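Local coordinates for ABC transporter periplasmic peptide-binding protein (Pseudoalteromonas, PDB 4QFP) that probably captures dipeptides in the periplasm for uptake by an ABC transporter, and here holds a bound valine-threonine dipeptide, at residues T265-S270 and S382-P387; G506-A511 and I519-F524; S269-S274 and V326-G331; A35-V40 and T49-D54; I292-F297 and V429-A434. One frame throughout, in Å; residues are numbered along the deposited sequence. Where two conformers were deposited one is given.

Interaction 1. Residues T265-S270 and S382-P387; sequences TAHPSS and SRIYNP. With THR (threonine), chain D.
His267 lays its imidazole against Ser382 and Arg383, on the loop that binds the ligand's carboxylate. From CB the side chain turns to its own backbone N side, CG anti to the carbonyl carbon (chi1 -63°), and CG settles 3.4 Å from Ser382 O, which lies over one ring face. Further round that face CD2 comes within 3.4 Å of Arg383 NH1, the guanidinium plane tilted 56° from the ring. CE1 meets Ile384 in the ring plane, 3.7 Å from its CG1. The two nitrogens end on water: ND1 on one that also makes a weak bond to Ser382 OG, NE2 on one that accepts from Arg383 NH2. With an alanine here, Arg383 NH1 would probably lose the ring face it rests on, and NH2 the water-mediated tie to NE2, leaving a gap beside the guanidinium. That matters because Arg383, bent at chi2 and chi3, sends NE to the ligand threonine's O at 2.8 Å and NH2 to its OXT at 2.7 Å, while NH1 makes a salt bridge to Glu36. Tyr385 OH, carried by the same type I turn, donates a very short bond to that threonine O. This is the carboxylate end of the dipeptide pocket: an arginine reading the peptide C-terminus, as in related dipeptide-binding proteins.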
# COMPACT_ATOMS: atom_id res chain seq x y z
N THR A 265 9.08 3.56 16.68
CA THR A 265 9.74 3.93 15.43
C THR A 265 9.29 3.04 14.28
O THR A 265 9.22 1.80 14.40
CB THR A 265 11.28 3.94 15.56
OG1 THR A 265 11.85 4.43 14.33
CG2 THR A 265 11.81 2.56 15.82
N ALA A 266 8.95 3.68 13.17
CA ALA A 266 8.50 2.99 11.98
C ALA A 266 9.66 2.56 11.10
O ALA A 266 10.66 3.26 10.99
CB ALA A 266 7.55 3.88 11.19
N HIS A 267 9.53 1.39 10.49
CA HIS A 267 10.49 0.90 9.51
C HIS A 267 11.94 1.02 9.98
O HIS A 267 12.78 1.60 9.28
CB HIS A 267 10.28 1.63 8.17
CG HIS A 267 8.94 1.38 7.55
ND1 HIS A 267 8.60 0.17 6.99
CD2 HIS A 267 7.86 2.19 7.40
CE1 HIS A 267 7.36 0.24 6.53
NE2 HIS A 267 6.89 1.45 6.76
N PRO A 268 12.24 0.46 11.16
CA PRO A 268 13.62 0.45 11.69
C PRO A 268 14.58 -0.21 10.71
O PRO A 268 14.26 -1.27 10.15
CB PRO A 268 13.51 -0.42 12.95
CG PRO A 268 12.26 -1.21 12.78
CD PRO A 268 11.33 -0.31 12.03
N SER A 269 15.73 0.41 10.50
CA SER A 269 16.74 -0.16 9.63
C SER A 269 16.99 -1.60 10.02
O SER A 269 17.00 -1.94 11.21
CB SER A 269 18.05 0.62 9.74
OG SER A 269 19.10 -0.09 9.12
N SER A 270 17.19 -2.45 9.03
CA SER A 270 17.46 -3.86 9.29
C SER A 270 18.84 -4.03 9.92
O SER A 270 19.03 -4.89 10.78
CB SER A 270 17.32 -4.67 8.00
OG SER A 270 18.11 -4.11 6.96
N SER A 382 13.31 3.18 4.31
CA SER A 382 13.12 1.75 4.49
C SER A 382 11.65 1.37 4.31
O SER A 382 10.76 2.06 4.81
CB SER A 382 13.61 1.31 5.87
OG SER A 382 13.31 -0.05 6.11
N ARG A 383 11.41 0.28 3.58
CA ARG A 383 10.06 -0.25 3.38
C ARG A 383 10.08 -1.71 3.80
O ARG A 383 11.13 -2.34 3.84
CB ARG A 383 9.63 -0.20 1.91
CG ARG A 383 9.89 1.11 1.17
CD ARG A 383 9.29 2.29 1.90
NE ARG A 383 7.83 2.31 1.87
CZ ARG A 383 7.08 2.66 2.92
NH1 ARG A 383 7.67 2.97 4.07
NH2 ARG A 383 5.76 2.68 2.82
N ILE A 384 8.90 -2.26 4.08
CA ILE A 384 8.80 -3.64 4.52
C ILE A 384 9.52 -4.54 3.53
O ILE A 384 10.23 -5.46 3.91
CB ILE A 384 7.34 -4.10 4.65
CG1 ILE A 384 6.64 -3.30 5.75
CG2 ILE A 384 7.28 -5.59 4.95
CD1 ILE A 384 5.14 -3.19 5.54
N TYR A 385 9.35 -4.24 2.26
CA TYR A 385 9.82 -5.09 1.18
C TYR A 385 11.24 -4.76 0.69
O TYR A 385 11.79 -5.46 -0.15
CB TYR A 385 8.83 -5.00 0.02
CG TYR A 385 8.49 -3.58 -0.40
CD1 TYR A 385 9.40 -2.81 -1.11
CD2 TYR A 385 7.25 -3.02 -0.08
CE1 TYR A 385 9.10 -1.50 -1.49
CE2 TYR A 385 6.94 -1.72 -0.47
CZ TYR A 385 7.86 -0.96 -1.16
OH TYR A 385 7.56 0.33 -1.55
N ASN A 386 11.81 -3.68 1.22
CA ASN A 386 13.17 -3.27 0.87
C ASN A 386 13.69 -2.29 1.90
O ASN A 386 13.34 -1.11 1.87
CB ASN A 386 13.21 -2.63 -0.51
CG ASN A 386 14.62 -2.38 -0.99
OD1 ASN A 386 15.56 -2.30 -0.19
ND2 ASN A 386 14.79 -2.27 -2.30
N PRO A 387 14.52 -2.78 2.83
CA PRO A 387 15.01 -1.97 3.96
C PRO A 387 16.00 -0.90 3.53
O PRO A 387 16.21 0.07 4.26
CB PRO A 387 15.69 -3.01 4.86
CG PRO A 387 16.09 -4.12 3.93
CD PRO A 387 14.99 -4.18 2.90
N THR D . 2.60 1.07 -1.17
CA THR D . 4.05 1.08 -1.36
C THR D . 4.74 1.38 -0.03
O THR D . 5.97 1.23 0.13
CB THR D . 4.47 2.13 -2.39
OG1 THR D . 3.90 3.39 -2.04
CG2 THR D . 3.98 1.74 -3.79
OXT THR D . 4.08 1.80 0.92
O HOH W 1 4.64 2.69 5.80
O HOH W 2 10.64 -1.96 7.27
O HOH W 3 14.49 -2.07 7.60
O HOH W 4 17.63 -0.26 6.76

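Interaction 2. Residues G506-A511 and I519-F524; sequences GMRFQA and ITLGPF
Arg508 and Gln510 point side by side from one face of the long strand 500-513, part of the binding protein's large mixed sheet, and Leu521 fits against them from the chain that runs back antiparallel past the strand. The two backbones stay well apart, with Arg508 CA and Leu521 CA 7.4 Å from each other, so side chains must span the gap, in part to reach backbone carbonyls. Arg508 stands straight out, CG anti to N (chi1 -169°) and extended as far as NE, which carries its head past Leu521 to the Gly522 carbonyl. There NH1 donates to Gly522 O at 2.8 Å; the oxygen lies almost in the guanidinium plane, yet the donor sits 38° above the carbonyl plane. NH2 binds Gly525 O beyond, so one buried head pins two carbonyls of the returning chain. A leucine in its place would probably leave both carbonyls without this donor and the returning chain less firmly tied to the strand. Gln510, also extended, crosses Leu521 obliquely. The isobutyl group of Leu521 wedges between the two strand residues, its CD2 lying 3.8 Å from Gln510 CB and equally far, 3.8 Å, from Arg508 O.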
# COMPACT_ATOMS: atom_id res chain seq x y z
N GLY A 506 10.04 -9.13 2.54
CA GLY A 506 10.58 -8.66 3.80
C GLY A 506 9.75 -9.09 4.98
O GLY A 506 8.58 -9.44 4.84
N MET A 507 10.36 -9.08 6.16
CA MET A 507 9.64 -9.31 7.40
C MET A 507 9.20 -7.96 7.93
O MET A 507 9.92 -6.97 7.79
CB MET A 507 10.53 -10.03 8.40
CG MET A 507 10.21 -11.51 8.55
SD MET A 507 8.97 -11.77 9.82
CE MET A 507 9.79 -11.01 11.20
N ARG A 508 8.00 -7.89 8.51
CA ARG A 508 7.50 -6.60 8.98
C ARG A 508 8.02 -6.34 10.39
O ARG A 508 7.71 -7.09 11.32
CB ARG A 508 5.97 -6.56 8.95
CG ARG A 508 5.37 -5.16 9.18
CD ARG A 508 3.86 -5.21 9.10
NE ARG A 508 3.28 -3.90 8.86
CZ ARG A 508 2.01 -3.70 8.50
NH1 ARG A 508 1.18 -4.74 8.36
NH2 ARG A 508 1.57 -2.48 8.28
N PHE A 509 8.82 -5.30 10.55
CA PHE A 509 9.42 -4.99 11.84
C PHE A 509 8.96 -3.65 12.36
O PHE A 509 8.71 -2.72 11.60
CB PHE A 509 10.95 -4.95 11.75
CG PHE A 509 11.59 -6.29 11.60
CD1 PHE A 509 11.59 -7.20 12.64
CD2 PHE A 509 12.23 -6.63 10.41
CE1 PHE A 509 12.19 -8.43 12.50
CE2 PHE A 509 12.84 -7.85 10.27
CZ PHE A 509 12.82 -8.75 11.31
N GLN A 510 8.87 -3.54 13.68
CA GLN A 510 8.61 -2.26 14.30
C GLN A 510 9.26 -2.26 15.67
O GLN A 510 9.26 -3.29 16.36
CB GLN A 510 7.10 -2.03 14.44
CG GLN A 510 6.74 -0.73 15.11
CD GLN A 510 5.25 -0.49 15.11
OE1 GLN A 510 4.54 -0.92 16.01
NE2 GLN A 510 4.76 0.21 14.09
N ALA A 511 9.82 -1.13 16.05
CA ALA A 511 10.46 -1.01 17.35
C ALA A 511 9.68 -0.04 18.22
O ALA A 511 9.14 0.96 17.72
CB ALA A 511 11.91 -0.56 17.19
N ILE A 519 -0.22 -2.60 20.00
CA ILE A 519 0.05 -2.44 18.57
C ILE A 519 0.54 -3.74 17.94
O ILE A 519 1.74 -3.94 17.77
CB ILE A 519 1.11 -1.38 18.29
CG1 ILE A 519 0.80 -0.07 19.02
CG2 ILE A 519 1.22 -1.13 16.78
CD1 ILE A 519 1.77 1.03 18.68
N THR A 520 -0.38 -4.62 17.58
CA THR A 520 0.01 -5.84 16.89
C THR A 520 0.25 -5.57 15.40
O THR A 520 -0.56 -4.91 14.74
CB THR A 520 -1.03 -6.97 17.09
OG1 THR A 520 -1.29 -7.16 18.49
CG2 THR A 520 -0.53 -8.28 16.50
N LEU A 521 1.37 -6.07 14.88
CA LEU A 521 1.65 -5.96 13.46
C LEU A 521 0.88 -7.03 12.71
O LEU A 521 0.69 -8.13 13.24
CB LEU A 521 3.14 -6.13 13.19
CG LEU A 521 4.04 -4.91 13.33
CD1 LEU A 521 3.46 -3.90 14.31
CD2 LEU A 521 5.43 -5.36 13.75
N GLY A 522 0.43 -6.71 11.50
CA GLY A 522 -0.39 -7.64 10.74
C GLY A 522 0.31 -8.15 9.49
O GLY A 522 1.23 -7.50 8.98
N PRO A 523 -0.12 -9.33 9.01
CA PRO A 523 0.38 -9.94 7.77
C PRO A 523 -0.04 -9.14 6.52
O PRO A 523 0.45 -9.44 5.43
CB PRO A 523 -0.26 -11.34 7.78
CG PRO A 523 -1.41 -11.24 8.72
CD PRO A 523 -1.00 -10.25 9.75
N PHE A 524 -0.93 -8.16 6.69
CA PHE A 524 -1.33 -7.28 5.58
C PHE A 524 -1.99 -6.01 6.11
O PHE A 524 -2.46 -5.97 7.25
CB PHE A 524 -2.30 -8.00 4.63
CG PHE A 524 -3.49 -8.62 5.33
CD1 PHE A 524 -4.57 -7.84 5.70
CD2 PHE A 524 -3.52 -9.98 5.61
CE1 PHE A 524 -5.66 -8.41 6.34
CE2 PHE A 524 -4.60 -10.55 6.25
CZ PHE A 524 -5.67 -9.77 6.62

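Interaction 3. Residues S269-S274 and V326-G331; sequences SSAQLS and VYYGNG
Ser270 turns OG between its backbone N and carbonyl carbon (chi1 52°), aiming it at Val326, while Tyr328 swings CG anti to its carbonyl carbon (chi1 -80°) and brings its ring over beside Ala271. The hydroxyl donates to Val326 O at 2.9 Å, arriving nearly in line with that carbonyl. Ala271 covers one face of the tyrosine: its CA is 3.8 Å from the ring centroid, a CH-pi contact displaced toward the rim, and its CB touches CE2 at 3.3 Å. What is joined here is the lead-in to helix 273-278, with Gln272 as N-cap, and the type I' turn Tyr327-Asn330 that follows helix 319-325. Tyr328, with positive phi, is the first residue to leave that helix's conformation; its OH makes a weak bond to Lys391 NZ. On the other flank Leu273 CD1 packs on Asn330 ND2 at 3.5 Å, the two side chains slanting past each other, and Phe509 of strand 500-513 touches both.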
# COMPACT_ATOMS: atom_id res chain seq x y z
N SER A 269 15.73 0.41 10.50
CA SER A 269 16.74 -0.16 9.63
C SER A 269 16.99 -1.60 10.02
O SER A 269 17.00 -1.94 11.21
CB SER A 269 18.05 0.62 9.74
OG SER A 269 19.10 -0.09 9.12
N SER A 270 17.19 -2.45 9.03
CA SER A 270 17.46 -3.86 9.29
C SER A 270 18.84 -4.03 9.92
O SER A 270 19.03 -4.89 10.78
CB SER A 270 17.32 -4.67 8.00
OG SER A 270 18.11 -4.11 6.96
N ALA A 271 19.79 -3.21 9.49
CA ALA A 271 21.15 -3.27 10.02
C ALA A 271 21.20 -3.00 11.52
O ALA A 271 22.16 -3.38 12.19
CB ALA A 271 22.06 -2.28 9.27
N GLN A 272 20.17 -2.34 12.06
CA GLN A 272 20.18 -1.98 13.48
C GLN A 272 19.22 -2.77 14.35
O GLN A 272 18.99 -2.43 15.51
CB GLN A 272 19.93 -0.48 13.66
CG GLN A 272 21.19 0.35 13.58
CD GLN A 272 21.93 0.19 12.26
OE1 GLN A 272 21.32 0.24 11.19
NE2 GLN A 272 23.24 0.00 12.34
N LEU A 273 18.67 -3.85 13.79
CA LEU A 273 17.68 -4.64 14.50
C LEU A 273 18.28 -5.37 15.70
O LEU A 273 17.66 -5.48 16.75
CB LEU A 273 17.02 -5.64 13.56
CG LEU A 273 16.08 -5.01 12.54
CD1 LEU A 273 15.51 -6.07 11.62
CD2 LEU A 273 14.98 -4.25 13.26
N SER A 274 19.50 -5.87 15.52
CA SER A 274 20.18 -6.61 16.57
C SER A 274 20.47 -5.69 17.75
O SER A 274 20.28 -6.06 18.90
CB SER A 274 21.48 -7.20 16.04
OG SER A 274 22.21 -7.79 17.10
N VAL A 326 21.66 -6.40 2.37
CA VAL A 326 20.52 -5.49 2.49
C VAL A 326 19.54 -6.00 3.54
O VAL A 326 19.24 -5.29 4.51
CB VAL A 326 19.77 -5.33 1.15
CG1 VAL A 326 18.56 -4.44 1.32
CG2 VAL A 326 20.70 -4.76 0.10
N TYR A 327 19.06 -7.22 3.36
CA TYR A 327 18.08 -7.78 4.28
C TYR A 327 18.72 -8.35 5.54
O TYR A 327 18.02 -8.62 6.50
CB TYR A 327 17.23 -8.85 3.59
CG TYR A 327 16.40 -8.28 2.45
CD1 TYR A 327 16.95 -8.13 1.18
CD2 TYR A 327 15.08 -7.88 2.64
CE1 TYR A 327 16.20 -7.60 0.13
CE2 TYR A 327 14.33 -7.35 1.59
CZ TYR A 327 14.90 -7.22 0.34
OH TYR A 327 14.17 -6.71 -0.72
N TYR A 328 20.04 -8.51 5.55
CA TYR A 328 20.74 -9.02 6.72
C TYR A 328 20.17 -10.35 7.17
O TYR A 328 19.97 -10.58 8.36
CB TYR A 328 20.69 -8.00 7.88
CG TYR A 328 21.71 -6.88 7.75
CD1 TYR A 328 23.00 -7.03 8.24
CD2 TYR A 328 21.38 -5.69 7.11
CE1 TYR A 328 23.93 -6.02 8.12
CE2 TYR A 328 22.31 -4.68 6.98
CZ TYR A 328 23.58 -4.84 7.48
OH TYR A 328 24.51 -3.83 7.36
N GLY A 329 19.89 -11.23 6.20
CA GLY A 329 19.40 -12.56 6.51
C GLY A 329 17.95 -12.62 6.96
O GLY A 329 17.42 -13.71 7.16
N ASN A 330 17.32 -11.47 7.11
CA ASN A 330 15.93 -11.40 7.57
C ASN A 330 14.94 -11.50 6.42
O ASN A 330 13.74 -11.64 6.64
CB ASN A 330 15.66 -10.07 8.30
CG ASN A 330 16.33 -9.99 9.67
OD1 ASN A 330 16.31 -10.95 10.44
ND2 ASN A 330 16.90 -8.84 9.97
N GLY A 331 15.44 -11.41 5.19
CA GLY A 331 14.58 -11.43 4.02
C GLY A 331 14.33 -12.84 3.51
O GLY A 331 15.02 -13.78 3.90

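Interaction 4. Residues A35-V40 and T49-D54; sequences AEANPV and TGSTID. With THR (threonine), chain D; VAL (valine), chain C.
Ser51 OG donates to Glu36 OE2 at 2.8 Å, reaching the carboxylate from above its plane, 40° out of it. The same oxygen takes the salt bridge from Arg383 and a proton from a water that also donates to Asp54 OD2. Three partners thus grip one buried atom, and the arginine is likely to keep Glu36 ionised although a second acid, Asp54, has its OD2 only 5.2 Å from Glu36 OE2. At the other end Val40 N donates to Thr52 OG1 at 2.9 Å. That hydroxyl, swung anti to the threonine's carbonyl carbon (chi1 -70°), passes its own proton to a water bound to Asn38 O; another water bridges Ala37 O and Ser51 O. Between these bonds the packing is light: Ala37 CB rests on Ser51 CB at 4.1 Å, and Pro39 CB on Thr52 CG2 at 4.2 Å. Val40 crosses Thr52 at about a right angle, with its CG2 3.4 Å from Thr52 OG1. Together they fasten the loop after strand 30-35 to the first turn of helix 50-60. That turn forms part of the ligand pocket: Gly50 N donates to the bound threonine's OXT at 2.9 Å, where any CB would clash, a helix N-terminus meeting the dipeptide's carboxylate.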
# COMPACT_ATOMS: atom_id res chain seq x y z
N ALA A 35 7.72 8.75 12.29
CA ALA A 35 7.20 8.36 10.99
C ALA A 35 8.21 8.73 9.91
O ALA A 35 8.95 9.69 10.08
CB ALA A 35 5.87 9.06 10.73
N GLU A 36 8.22 8.00 8.80
CA GLU A 36 9.26 8.19 7.79
C GLU A 36 8.97 9.26 6.72
O GLU A 36 9.86 9.60 5.95
CB GLU A 36 9.61 6.86 7.10
CG GLU A 36 8.60 6.37 6.07
CD GLU A 36 7.50 5.52 6.68
OE1 GLU A 36 7.42 5.47 7.92
OE2 GLU A 36 6.73 4.89 5.93
N ALA A 37 7.76 9.78 6.66
CA ALA A 37 7.46 10.79 5.65
C ALA A 37 6.18 11.56 5.98
O ALA A 37 5.42 11.13 6.83
CB ALA A 37 7.34 10.14 4.27
N ASN A 38 5.97 12.69 5.30
CA ASN A 38 4.73 13.45 5.46
C ASN A 38 3.56 12.62 4.97
O ASN A 38 3.72 11.75 4.11
CB ASN A 38 4.76 14.74 4.64
CG ASN A 38 5.76 15.74 5.14
OD1 ASN A 38 6.60 16.23 4.38
ND2 ASN A 38 5.67 16.08 6.41
N PRO A 39 2.36 12.89 5.51
CA PRO A 39 1.17 12.38 4.83
C PRO A 39 0.93 13.27 3.63
O PRO A 39 1.23 14.46 3.71
CB PRO A 39 0.06 12.59 5.86
CG PRO A 39 0.52 13.75 6.68
CD PRO A 39 2.03 13.67 6.72
N VAL A 40 0.43 12.71 2.53
CA VAL A 40 0.24 13.50 1.33
C VAL A 40 -1.19 14.01 1.28
O VAL A 40 -1.55 14.82 0.42
CB VAL A 40 0.55 12.67 0.07
CG1 VAL A 40 1.98 12.23 0.11
CG2 VAL A 40 -0.35 11.45 -0.00
N THR A 49 0.36 5.24 -0.91
CA THR A 49 1.64 5.26 -0.21
C THR A 49 1.47 4.87 1.25
O THR A 49 0.75 5.54 2.00
CB THR A 49 2.30 6.64 -0.27
OG1 THR A 49 2.35 7.10 -1.62
CG2 THR A 49 3.72 6.56 0.30
N GLY A 50 2.13 3.79 1.65
CA GLY A 50 1.93 3.24 2.98
C GLY A 50 2.23 4.24 4.08
O GLY A 50 1.64 4.17 5.16
N SER A 51 3.16 5.16 3.81
CA SER A 51 3.54 6.20 4.77
C SER A 51 2.36 7.07 5.17
O SER A 51 2.23 7.49 6.33
CB SER A 51 4.62 7.11 4.16
OG SER A 51 5.78 6.38 3.82
N THR A 52 1.53 7.40 4.20
CA THR A 52 0.37 8.23 4.47
C THR A 52 -0.69 7.38 5.17
O THR A 52 -1.17 7.72 6.25
CB THR A 52 -0.15 8.89 3.19
OG1 THR A 52 0.80 9.87 2.75
CG2 THR A 52 -1.47 9.58 3.43
N ILE A 53 -1.01 6.23 4.58
CA ILE A 53 -2.06 5.35 5.10
C ILE A 53 -1.79 4.93 6.55
O ILE A 53 -2.71 4.92 7.37
CB ILE A 53 -2.22 4.10 4.22
CG1 ILE A 53 -2.59 4.50 2.80
CG2 ILE A 53 -3.28 3.16 4.80
CD1 ILE A 53 -3.93 5.20 2.67
N ASP A 54 -0.54 4.62 6.88
CA ASP A 54 -0.20 4.24 8.25
C ASP A 54 -0.58 5.33 9.26
O ASP A 54 -0.99 5.03 10.39
CB ASP A 54 1.28 3.90 8.40
CG ASP A 54 1.60 2.46 7.98
OD1 ASP A 54 0.67 1.64 7.79
OD2 ASP A 54 2.80 2.16 7.85
N THR D . 2.60 1.07 -1.17
CA THR D . 4.05 1.08 -1.36
C THR D . 4.74 1.38 -0.03
O THR D . 5.97 1.23 0.13
CB THR D . 4.47 2.13 -2.39
OG1 THR D . 3.90 3.39 -2.04
CG2 THR D . 3.98 1.74 -3.79
OXT THR D . 4.08 1.80 0.92
N VAL C . -0.24 -1.16 -0.56
CA VAL C . 0.46 0.12 -0.57
C VAL C . 1.94 -0.04 -0.89
O VAL C . 2.47 -1.15 -0.88
CB VAL C . 0.39 0.80 0.81
CG1 VAL C . -1.05 1.15 1.19
CG2 VAL C . 1.03 -0.09 1.86
O HOH W 1 4.64 2.69 5.80
O HOH W 5 4.66 8.37 7.66
O HOH W 6 3.54 9.50 2.47

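Interaction 5. Residues I292-F297 and V429-A434; sequences IGYWAF and VLLGWA. With VAL (valine), chain C.
Ile292 with Trp433, Tyr294 with Leu431 and Ala296 with Val429 are the hydrogen-bonded pairs of this antiparallel ladder, each joined both ways. The straightest bond runs from Tyr294 N to Leu431 O, 2.9 Å. Gly293 with Gly432 and Trp295 with Leu430 are the non-hydrogen-bonded pairs between them. At the glycine pair the strands close to 4.2 Å between Gly293 CA and Gly432 CA, and a side chain on Gly432 would run into Ile292 O. CA-H...O contacts add to the ladder, from Gly293 CA to Leu431 O and from Leu430 CA to Tyr294 O.

Among the side chains, Tyr294 takes the position between its backbone N and carbonyl carbon (chi1 56°), which folds its ring over the Leu431-Gly432 peptide. Leu431 C stands 3.7 Å above the ring centre, and a water links the phenol OH to Gly432 O. Trp295 CD1 meets Leu430 CD2 at 3.9 Å on the other face.

At the ligand, Ala434 N donates to the bound valine's O at 2.8 Å and Ala434 O accepts from its N, so the dipeptide lines up strand-like. Trp433 spreads one ring face beneath that amino nitrogen.

Helices 307-314 and 389-401 cover the Trp295-Leu430 face, while strand 500-513 flanks 291-297 on the side away from 428-434.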
# COMPACT_ATOMS: atom_id res chain seq x y z
N ILE A 292 6.13 -7.81 -1.61
CA ILE A 292 7.15 -8.18 -2.58
C ILE A 292 7.99 -6.94 -2.87
O ILE A 292 7.46 -5.83 -2.94
CB ILE A 292 6.54 -8.72 -3.90
CG1 ILE A 292 7.60 -8.94 -4.98
CG2 ILE A 292 5.46 -7.79 -4.43
CD1 ILE A 292 8.60 -10.03 -4.66
N GLY A 293 9.30 -7.14 -3.02
CA GLY A 293 10.21 -6.08 -3.42
C GLY A 293 10.74 -6.49 -4.78
O GLY A 293 11.04 -7.67 -4.99
N TYR A 294 10.82 -5.54 -5.71
CA TYR A 294 11.15 -5.91 -7.08
C TYR A 294 11.99 -4.87 -7.79
O TYR A 294 12.19 -3.75 -7.30
CB TYR A 294 9.87 -6.17 -7.88
CG TYR A 294 8.91 -5.00 -7.89
CD1 TYR A 294 9.19 -3.85 -8.62
CD2 TYR A 294 7.71 -5.05 -7.19
CE1 TYR A 294 8.32 -2.78 -8.63
CE2 TYR A 294 6.82 -3.98 -7.21
CZ TYR A 294 7.14 -2.85 -7.93
OH TYR A 294 6.27 -1.77 -7.96
N TRP A 295 12.47 -5.26 -8.96
CA TRP A 295 13.16 -4.36 -9.86
C TRP A 295 12.34 -4.28 -11.14
O TRP A 295 12.25 -5.26 -11.90
CB TRP A 295 14.55 -4.90 -10.14
CG TRP A 295 15.44 -3.99 -10.91
CD1 TRP A 295 15.41 -2.62 -10.94
CD2 TRP A 295 16.53 -4.39 -11.74
NE1 TRP A 295 16.42 -2.15 -11.75
CE2 TRP A 295 17.11 -3.22 -12.26
CE3 TRP A 295 17.06 -5.63 -12.11
CZ2 TRP A 295 18.21 -3.25 -13.12
CZ3 TRP A 295 18.14 -5.66 -12.97
CH2 TRP A 295 18.70 -4.48 -13.47
N ALA A 296 11.69 -3.14 -11.36
CA ALA A 296 10.85 -2.94 -12.54
C ALA A 296 11.55 -2.11 -13.61
O ALA A 296 12.22 -1.11 -13.31
CB ALA A 296 9.53 -2.29 -12.14
N PHE A 297 11.37 -2.53 -14.85
CA PHE A 297 11.90 -1.83 -16.01
C PHE A 297 10.81 -1.01 -16.66
O PHE A 297 9.67 -1.44 -16.73
CB PHE A 297 12.40 -2.84 -17.04
CG PHE A 297 13.39 -3.83 -16.51
CD1 PHE A 297 14.74 -3.51 -16.45
CD2 PHE A 297 12.98 -5.09 -16.10
CE1 PHE A 297 15.65 -4.42 -15.97
CE2 PHE A 297 13.89 -6.00 -15.62
CZ PHE A 297 15.23 -5.67 -15.55
N VAL A 429 13.45 0.89 -11.62
CA VAL A 429 13.19 1.36 -10.27
C VAL A 429 13.08 0.20 -9.29
O VAL A 429 12.46 -0.82 -9.58
CB VAL A 429 11.88 2.17 -10.23
CG1 VAL A 429 10.71 1.29 -10.62
CG2 VAL A 429 11.65 2.78 -8.85
N LEU A 430 13.71 0.36 -8.13
CA LEU A 430 13.49 -0.54 -7.02
C LEU A 430 12.24 -0.08 -6.27
O LEU A 430 12.22 1.00 -5.69
CB LEU A 430 14.69 -0.53 -6.07
CG LEU A 430 16.01 -1.02 -6.67
CD1 LEU A 430 17.14 -0.81 -5.69
CD2 LEU A 430 15.92 -2.47 -7.10
N LEU A 431 11.20 -0.91 -6.29
CA LEU A 431 9.97 -0.59 -5.60
C LEU A 431 9.37 -1.87 -5.03
O LEU A 431 10.06 -2.86 -4.83
CB LEU A 431 8.97 0.09 -6.54
CG LEU A 431 8.60 1.56 -6.27
CD1 LEU A 431 7.51 2.02 -7.22
CD2 LEU A 431 8.15 1.77 -4.82
N GLY A 432 8.08 -1.86 -4.76
CA GLY A 432 7.43 -3.05 -4.24
C GLY A 432 6.03 -2.78 -3.77
O GLY A 432 5.50 -1.67 -3.94
N TRP A 433 5.42 -3.78 -3.16
CA TRP A 433 4.05 -3.67 -2.74
C TRP A 433 3.84 -4.45 -1.45
O TRP A 433 4.15 -5.64 -1.38
CB TRP A 433 3.15 -4.20 -3.85
CG TRP A 433 1.68 -4.05 -3.63
CD1 TRP A 433 0.81 -5.01 -3.25
CD2 TRP A 433 0.91 -2.85 -3.79
NE1 TRP A 433 -0.46 -4.51 -3.16
CE2 TRP A 433 -0.42 -3.18 -3.49
CE3 TRP A 433 1.22 -1.54 -4.15
CZ2 TRP A 433 -1.45 -2.24 -3.55
CZ3 TRP A 433 0.20 -0.61 -4.21
CH2 TRP A 433 -1.11 -0.96 -3.90
N ALA A 434 3.33 -3.78 -0.43
CA ALA A 434 2.91 -4.44 0.80
C ALA A 434 1.41 -4.67 0.69
O ALA A 434 0.63 -3.71 0.70
CB ALA A 434 3.25 -3.59 2.00
N VAL C . -0.24 -1.16 -0.56
CA VAL C . 0.46 0.12 -0.57
C VAL C . 1.94 -0.04 -0.89
O VAL C . 2.47 -1.15 -0.88
CB VAL C . 0.39 0.80 0.81
CG1 VAL C . -1.05 1.15 1.19
CG2 VAL C . 1.03 -0.09 1.86
O HOH W 7 4.19 -1.28 -6.47

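How the interactions relate
Interaction 4 comes first along the chain; interactions 1 and 3 then follow, overlapping at Ser269 and Ser270 between strand 264-266 and helix 273-278, their segments alternating with those of interaction 5, and interaction 2 closes the series near the C-terminus. The mixed sheet ties interactions 1, 2 and 5 together: strand 500-513 neighbours both 264-266 and 291-297. Interaction 1 is the middle piece, its centre about 10 Å from interaction 2, 9 Å from interaction 3 and 13 Å from interaction 4. Interactions 1 and 4 meet at the ligand's carboxylate end, while interaction 5 holds its valine. Interaction 2 nears the pocket through Arg508, its side chain about 7 Å from the valine; interaction 3 lies farther out, its centre about 22 Å from that of interaction 4.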